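Local coordinates for cell surface protein (Putative S-layer protein) (PDB 5NJL), which is a putative S-layer protein of the cell wall with an extended three-domain fold and shows cell adhesion in vitro, at residues M25-Q37 and K80-E93. Residues are numbered along the deposited sequence; the frame is centred on the assembly and turned at random. Where two conformers were deposited one is given.
With SO4 (sulfate ion), chain C.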
ATOM      1  N   MET A  25      -9.970  10.032  -7.602  1.00 29.30           N
ATOM      2  CA  MET A  25      -9.558  11.430  -7.399  1.00 29.68           C
ATOM      3  C   MET A  25     -10.670  12.279  -6.769  1.00 27.34           C
ATOM      4  O   MET A  25     -10.378  13.310  -6.175  1.00 28.71           O
ATOM      5  CB  MET A  25      -9.073  12.063  -8.706  1.00 30.45           C
ATOM      6  CG  MET A  25      -7.766  11.476  -9.205  1.00 31.20           C
ATOM      7  SD  MET A  25      -7.092  12.246 -10.693  1.00 30.03           S
ATOM      8  CE  MET A  25      -6.277  13.693 -10.018  1.00 30.18           C
ATOM      9  N   SER A  26     -11.920  11.844  -6.881  1.00 27.35           N
ATOM     10  CA  SER A  26     -13.032  12.555  -6.265  1.00 28.68           C
ATOM     11  C   SER A  26     -13.143  12.235  -4.776  1.00 29.85           C
ATOM     12  O   SER A  26     -13.932  12.881  -4.081  1.00 27.91           O
ATOM     13  CB  SER A  26     -14.358  12.247  -6.980  1.00 31.60           C
ATOM     14  OG  SER A  26     -14.726  10.888  -6.800  1.00 34.18           O
ATOM     15  N   GLN A  27     -12.369  11.255  -4.270  1.00 28.44           N
ATOM     16  CA  GLN A  27     -12.553  10.809  -2.895  1.00 29.34           C
ATOM     17  C   GLN A  27     -11.738  11.699  -1.974  1.00 26.66           C
ATOM     18  O   GLN A  27     -10.543  11.854  -2.155  1.00 27.61           O
ATOM     19  CB  GLN A  27     -12.169   9.343  -2.714  1.00 29.39           C
ATOM     20  CG  GLN A  27     -13.101   8.386  -3.410  1.00 32.14           C
ATOM     21  CD  GLN A  27     -12.737   6.956  -3.136  1.00 37.44           C
ATOM     22  OE1 GLN A  27     -12.328   6.605  -2.015  1.00 41.13           O
ATOM     23  NE2 GLN A  27     -12.880   6.107  -4.154  1.00 42.01           N
ATOM     24  N   LYS A  28     -12.410  12.244  -0.970  1.00 25.82           N
ATOM     25  CA  LYS A  28     -11.810  13.137   0.008  1.00 26.98           C
ATOM     26  C   LYS A  28     -12.005  12.581   1.436  1.00 25.10           C
ATOM     27  O   LYS A  28     -12.983  11.891   1.730  1.00 26.82           O
ATOM     28  CB  LYS A  28     -12.494  14.514  -0.063  1.00 29.16           C
ATOM     29  CG  LYS A  28     -12.463  15.224  -1.424  1.00 33.55           C
ATOM     30  CD  LYS A  28     -13.535  16.313  -1.459  1.00 39.37           C
ATOM     31  CE  LYS A  28     -13.304  17.310  -2.580  1.00 46.67           C
ATOM     32  NZ  LYS A  28     -13.384  16.653  -3.920  1.00 51.13           N
ATOM     33  N   TYR A  29     -11.130  12.983   2.334  1.00 24.72           N
ATOM     34  CA  TYR A  29     -11.339  12.722   3.751  1.00 25.35           C
ATOM     35  C   TYR A  29     -12.624  13.450   4.202  1.00 25.68           C
ATOM     36  O   TYR A  29     -12.923  14.548   3.713  1.00 24.45           O
ATOM     37  CB  TYR A  29     -10.128  13.189   4.556  1.00 24.93           C
ATOM     38  CG  TYR A  29      -8.849  12.441   4.246  1.00 24.52           C
ATOM     39  CD1 TYR A  29      -8.604  11.182   4.811  1.00 24.73           C
ATOM     40  CD2 TYR A  29      -7.858  13.005   3.427  1.00 24.57           C
ATOM     41  CE1 TYR A  29      -7.435  10.486   4.531  1.00 25.11           C
ATOM     42  CE2 TYR A  29      -6.680  12.310   3.127  1.00 25.65           C
ATOM     43  CZ  TYR A  29      -6.466  11.054   3.674  1.00 25.74           C
ATOM     44  OH  TYR A  29      -5.307  10.364   3.427  1.00 25.35           O
ATOM     45  N   THR A  30     -13.401  12.811   5.073  1.00 25.80           N
ATOM     46  CA  THR A  30     -14.668  13.369   5.545  1.00 28.33           C
ATOM     47  C   THR A  30     -14.598  13.731   7.020  1.00 29.90           C
ATOM     48  O   THR A  30     -15.626  13.999   7.626  1.00 32.54           O
ATOM     49  CB  THR A  30     -15.844  12.410   5.294  1.00 29.66           C
ATOM     50  OG1 THR A  30     -15.587  11.151   5.941  1.00 29.29           O
ATOM     51  CG2 THR A  30     -16.060  12.199   3.795  1.00 30.01           C
ATOM     52  N   GLY A  31     -13.390  13.750   7.590  1.00 28.53           N
ATOM     53  CA  GLY A  31     -13.196  14.213   8.961  1.00 29.91           C
ATOM     54  C   GLY A  31     -11.731  14.319   9.335  1.00 28.70           C
ATOM     55  O   GLY A  31     -10.839  14.018   8.525  1.00 26.42           O
ATOM     56  N   GLY A  32     -11.489  14.751  10.575  1.00 25.30           N
ATOM     57  CA  GLY A  32     -10.164  14.977  11.086  1.00 26.29           C
ATOM     58  C   GLY A  32      -9.413  16.112  10.412  1.00 26.84           C
ATOM     59  O   GLY A  32     -10.011  16.930   9.705  1.00 27.09           O
ATOM     60  N   SER A  33      -8.096  16.138  10.605  1.00 25.71           N
ATOM     61  CA  SER A  33      -7.282  17.292  10.182  1.00 28.52           C
ATOM     62  C   SER A  33      -7.316  17.525   8.663  1.00 27.32           C
ATOM     63  O   SER A  33      -7.213  18.665   8.220  1.00 27.90           O
ATOM     64  CB  SER A  33      -5.828  17.154  10.657  1.00 28.48           C
ATOM     65  OG  SER A  33      -5.130  16.137   9.955  1.00 29.16           O
ATOM     66  N   GLN A  34      -7.464  16.443   7.889  1.00 25.74           N
ATOM     67  CA  GLN A  34      -7.405  16.501   6.420  1.00 25.68           C
ATOM     68  C   GLN A  34      -8.769  16.555   5.741  1.00 25.41           C
ATOM     69  O   GLN A  34      -8.863  16.348   4.531  1.00 26.88           O
ATOM     70  CB  GLN A  34      -6.583  15.305   5.903  1.00 25.69           C
ATOM     71  CG  GLN A  34      -5.155  15.258   6.450  1.00 26.44           C
ATOM     72  CD  GLN A  34      -4.357  16.512   6.156  1.00 29.97           C
ATOM     73  OE1 GLN A  34      -4.123  16.834   5.000  1.00 30.61           O
ATOM     74  NE2 GLN A  34      -3.937  17.232   7.203  1.00 29.00           N
ATOM     75  N   VAL A  35      -9.837  16.840   6.489  1.00 24.15           N
ATOM     76  CA  VAL A  35     -11.173  16.938   5.927  1.00 24.88           C
ATOM     77  C   VAL A  35     -11.176  17.779   4.630  1.00 25.46           C
ATOM     78  O   VAL A  35     -10.593  18.859   4.593  1.00 26.45           O
ATOM     79  CB  VAL A  35     -12.211  17.508   6.936  1.00 25.28           C
ATOM     80  CG1 VAL A  35     -11.869  18.904   7.408  1.00 25.72           C
ATOM     81  CG2 VAL A  35     -13.605  17.458   6.341  1.00 26.33           C
ATOM     82  N   GLY A  36     -11.791  17.242   3.588  1.00 25.14           N
ATOM     83  CA  GLY A  36     -11.866  17.903   2.276  1.00 28.98           C
ATOM     84  C   GLY A  36     -10.675  17.724   1.340  1.00 27.71           C
ATOM     85  O   GLY A  36     -10.747  18.134   0.215  1.00 28.33           O
ATOM     86  N   GLN A  37      -9.607  17.083   1.789  1.00 28.12           N
ATOM     87  CA  GLN A  37      -8.420  16.891   0.957  0.60 26.83           C
ATOM     88  C   GLN A  37      -8.478  15.530   0.307  1.00 27.18           C
ATOM     89  O   GLN A  37      -9.141  14.605   0.833  1.00 25.63           O
ATOM     90  CB  GLN A  37      -7.159  16.997   1.797  0.60 26.77           C
ATOM     91  CG  GLN A  37      -6.940  18.386   2.370  0.60 28.03           C
ATOM     92  CD  GLN A  37      -6.612  19.396   1.294  0.60 30.62           C
ATOM     93  OE1 GLN A  37      -7.335  20.360   1.100  0.60 33.27           O
ATOM     94  NE2 GLN A  37      -5.512  19.167   0.582  0.60 32.61           N
ATOM     95  N   LYS A  80      -2.922   7.751   0.253  1.00 27.28           N
ATOM     96  CA  LYS A  80      -2.178   8.575   1.196  1.00 27.88           C
ATOM     97  C   LYS A  80      -2.397   8.168   2.680  1.00 26.86           C
ATOM     98  O   LYS A  80      -1.814   8.784   3.567  1.00 25.84           O
ATOM     99  CB  LYS A  80      -2.503  10.059   1.034  1.00 29.81           C
ATOM    100  CG  LYS A  80      -2.085  10.666  -0.306  1.00 31.79           C
ATOM    101  CD  LYS A  80      -2.664  12.067  -0.523  1.00 33.93           C
ATOM    102  CE  LYS A  80      -1.934  13.186   0.196  1.00 36.55           C
ATOM    103  NZ  LYS A  80      -0.489  13.162  -0.112  1.00 39.85           N
ATOM    104  N   GLY A  81      -3.242   7.165   2.920  1.00 26.42           N
ATOM    105  CA  GLY A  81      -3.464   6.611   4.253  1.00 28.74           C
ATOM    106  C   GLY A  81      -4.788   7.102   4.775  1.00 26.03           C
ATOM    107  O   GLY A  81      -4.948   8.300   5.015  1.00 25.19           O
ATOM    108  N   HIS A  82      -5.736   6.184   4.921  1.00 26.46           N
ATOM    109  CA  HIS A  82      -7.044   6.515   5.452  1.00 27.40           C
ATOM    110  C   HIS A  82      -7.646   5.383   6.265  1.00 27.73           C
ATOM    111  O   HIS A  82      -7.248   4.223   6.137  1.00 29.18           O
ATOM    112  CB  HIS A  82      -7.988   6.923   4.311  1.00 26.68           C
ATOM    113  CG  HIS A  82      -8.352   5.813   3.384  1.00 26.83           C
ATOM    114  ND1 HIS A  82      -7.474   5.284   2.464  1.00 28.72           N
ATOM    115  CD2 HIS A  82      -9.513   5.135   3.230  1.00 29.24           C
ATOM    116  CE1 HIS A  82      -8.085   4.321   1.789  1.00 28.62           C
ATOM    117  NE2 HIS A  82      -9.315   4.208   2.238  1.00 29.11           N
ATOM    118  N   ILE A  83      -8.604   5.727   7.106  1.00 26.77           N
ATOM    119  CA  ILE A  83      -9.333   4.734   7.893  1.00 28.14           C
ATOM    120  C   ILE A  83     -10.663   5.347   8.255  1.00 27.06           C
ATOM    121  O   ILE A  83     -10.778   6.562   8.314  1.00 27.83           O
ATOM    122  CB  ILE A  83      -8.518   4.352   9.164  1.00 28.74           C
ATOM    123  CG1 ILE A  83      -8.849   2.937   9.651  1.00 34.02           C
ATOM    124  CG2 ILE A  83      -8.699   5.370  10.282  1.00 29.72           C
ATOM    125  CD1 ILE A  83      -7.923   2.458  10.766  1.00 37.71           C
ATOM    126  N   THR A  84     -11.665   4.521   8.498  1.00 28.55           N
ATOM    127  CA  THR A  84     -12.926   4.986   9.055  1.00 29.86           C
ATOM    128  C   THR A  84     -12.880   5.022  10.588  1.00 30.86           C
ATOM    129  O   THR A  84     -12.582   4.010  11.215  1.00 33.60           O
ATOM    130  CB  THR A  84     -14.069   4.076   8.575  1.00 32.60           C
ATOM    131  OG1 THR A  84     -14.120   4.143   7.152  1.00 35.73           O
ATOM    132  CG2 THR A  84     -15.398   4.531   9.143  1.00 32.57           C
ATOM    133  N   ASN A  85     -13.133   6.178  11.187  1.00 29.58           N
ATOM    134  CA  ASN A  85     -13.038   6.341  12.633  1.00 30.55           C
ATOM    135  C   ASN A  85     -14.375   5.975  13.323  1.00 29.01           C
ATOM    136  O   ASN A  85     -15.324   5.569  12.664  1.00 29.34           O
ATOM    137  CB  ASN A  85     -12.510   7.737  13.008  1.00 29.58           C
ATOM    138  CG  ASN A  85     -13.514   8.863  12.796  1.00 29.78           C
ATOM    139  OD1 ASN A  85     -14.685   8.647  12.463  1.00 30.33           O
ATOM    140  ND2 ASN A  85     -13.042  10.091  12.984  1.00 30.13           N
ATOM    141  N   SER A  86     -14.439   6.147  14.628  1.00 30.70           N
ATOM    142  CA  SER A  86     -15.592   5.687  15.415  1.00 32.36           C
ATOM    143  C   SER A  86     -16.833   6.540  15.153  1.00 31.40           C
ATOM    144  O   SER A  86     -17.931   6.126  15.443  1.00 29.93           O
ATOM    145  CB  SER A  86     -15.222   5.659  16.908  1.00 33.02           C
ATOM    146  OG  SER A  86     -14.916   6.978  17.420  1.00 32.95           O
ATOM    147  N   ALA A  87     -16.650   7.733  14.583  1.00 30.72           N
ATOM    148  CA  ALA A  87     -17.765   8.571  14.123  1.00 29.29           C
ATOM    149  C   ALA A  87     -18.154   8.380  12.643  1.00 30.38           C
ATOM    150  O   ALA A  87     -18.920   9.189  12.073  1.00 32.14           O
ATOM    151  CB  ALA A  87     -17.454  10.026  14.413  1.00 30.25           C
ATOM    152  N   ASN A  88     -17.655   7.311  12.029  1.00 27.82           N
ATOM    153  CA  ASN A  88     -17.966   6.923  10.651  1.00 30.36           C
ATOM    154  C   ASN A  88     -17.483   7.950   9.608  1.00 29.79           C
ATOM    155  O   ASN A  88     -18.115   8.122   8.576  1.00 28.45           O
ATOM    156  CB  ASN A  88     -19.484   6.603  10.504  1.00 33.06           C
ATOM    157  CG  ASN A  88     -19.811   5.695   9.318  1.00 33.70           C
ATOM    158  OD1 ASN A  88     -18.960   4.957   8.825  1.00 34.75           O
ATOM    159  ND2 ASN A  88     -21.077   5.731   8.861  1.00 33.37           N
ATOM    160  N   GLU A  89     -16.360   8.605   9.900  1.00 31.13           N
ATOM    161  CA  GLU A  89     -15.698   9.557   9.004  1.00 30.69           C
ATOM    162  C   GLU A  89     -14.443   8.909   8.496  1.00 30.54           C
ATOM    163  O   GLU A  89     -13.784   8.175   9.230  1.00 30.67           O
ATOM    164  CB  GLU A  89     -15.284  10.808   9.747  1.00 32.02           C
ATOM    165  CG  GLU A  89     -16.456  11.609  10.260  1.00 36.55           C
ATOM    166  CD  GLU A  89     -16.107  12.725  11.245  1.00 36.57           C
ATOM    167  OE1 GLU A  89     -15.024  12.782  11.909  1.00 38.82           O
ATOM    168  OE2 GLU A  89     -17.010  13.552  11.411  1.00 47.00           O
ATOM    169  N   VAL A  90     -14.098   9.205   7.250  1.00 27.98           N
ATOM    170  CA  VAL A  90     -12.846   8.767   6.661  1.00 28.11           C
ATOM    171  C   VAL A  90     -11.767   9.797   6.993  1.00 27.17           C
ATOM    172  O   VAL A  90     -11.832  10.953   6.545  1.00 25.79           O
ATOM    173  CB  VAL A  90     -13.003   8.540   5.146  1.00 28.32           C
ATOM    174  CG1 VAL A  90     -11.679   8.093   4.527  1.00 30.23           C
ATOM    175  CG2 VAL A  90     -14.102   7.518   4.875  1.00 32.04           C
ATOM    176  N   VAL A  91     -10.750   9.365   7.742  1.00 25.40           N
ATOM    177  CA  VAL A  91      -9.727  10.257   8.264  1.00 25.58           C
ATOM    178  C   VAL A  91      -8.310   9.813   7.899  1.00 24.98           C
ATOM    179  O   VAL A  91      -8.087   8.663   7.521  1.00 25.24           O
ATOM    180  CB  VAL A  91      -9.862  10.436   9.792  1.00 27.05           C
ATOM    181  CG1 VAL A  91     -11.267  10.933  10.127  1.00 27.15           C
ATOM    182  CG2 VAL A  91      -9.573   9.143  10.538  1.00 28.47           C
ATOM    183  N   ALA A  92      -7.381  10.755   8.025  1.00 23.76           N
ATOM    184  CA  ALA A  92      -5.990  10.600   7.593  1.00 25.35           C
ATOM    185  C   ALA A  92      -5.045  10.137   8.694  1.00 25.57           C
ATOM    186  O   ALA A  92      -3.901   9.743   8.429  1.00 26.57           O
ATOM    187  CB  ALA A  92      -5.482  11.938   7.060  1.00 25.13           C
ATOM    188  N   GLU A  93      -5.518  10.214   9.926  1.00 27.26           N
ATOM    189  CA  GLU A  93      -4.693   9.923  11.091  1.00 28.69           C
ATOM    190  C   GLU A  93      -5.478   9.004  12.045  1.00 28.43           C
ATOM    191  O   GLU A  93      -6.727   8.983  12.049  1.00 26.23           O
ATOM    192  CB  GLU A  93      -4.194  11.222  11.751  1.00 30.48           C
ATOM    193  CG  GLU A  93      -5.280  12.157  12.232  1.00 35.10           C
ATOM    194  CD  GLU A  93      -5.968  12.935  11.100  1.00 37.99           C
ATOM    195  OE1 GLU A  93      -5.233  13.593  10.323  1.00 41.34           O
ATOM    196  OE2 GLU A  93      -7.218  12.862  10.991  1.00 33.36           O
TER
HETATM  197  S   SO4 C 402     -11.514   1.568   1.223  1.00 91.39           S
HETATM  198  O1  SO4 C 402     -11.659   3.004   1.528  1.00 87.19           O
HETATM  199  O2  SO4 C 402     -11.970   1.302  -0.163  1.00 87.16           O
HETATM  200  O3  SO4 C 402     -12.342   0.782   2.171  1.00 97.96           O
HETATM  201  O4  SO4 C 402     -10.080   1.202   1.371  1.00 96.50           O
HETATM  202  O   HOH W   1      -8.131  13.584   8.548  1.00 24.00           O
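The backbones of Thr-30 and Val-90 run close together, Thr-30 N giving a 2.8 Å hydrogen bond to Val-90 O, where the loop after helix 14-25 meets a beta hairpin. The hairpin is formed by strands 83-84 and 90-91, connected by a loop that holds a type I turn from Asn-85 to Asn-88. Val-90 N returns a nearly straight bond (162°) to Thr-30 OG1. This hydroxyl stands between the backbone N and carbonyl carbon of its own residue (chi1 58°), which turns it to the N-H of Val-90. Gly-31 N adds a weak bond to Val-90 O.

Tyr-29 is the buried aromatic of the contact. The methyl of Ala-92 lies over one ring face, a CH-pi contact with CB 3.8 Å from the centroid and offset toward the rim. Gln-34 CG packs on the same methyl at 3.4 Å from CB. At the ring edge, Tyr-29 OH donates to Gly-81 O (2.6 Å), approaching from above the carbonyl plane. Ile-39 also touches the Tyr-29 side chain.

Further along, Glu-93 bends at chi2 (-76°) and turns its carboxylate to Ser-33. OE2 takes a weak bond from Ser-33 N. One water joins both segments: it donates to Gly-31 O and Glu-93 OE2, and accepts from Gln-34 N and Ala-92 N. Ser-33 OG accepts from Gln-34 NE2 and donates to Glu-93 OE1 at 2.6 Å, from above the carboxylate plane.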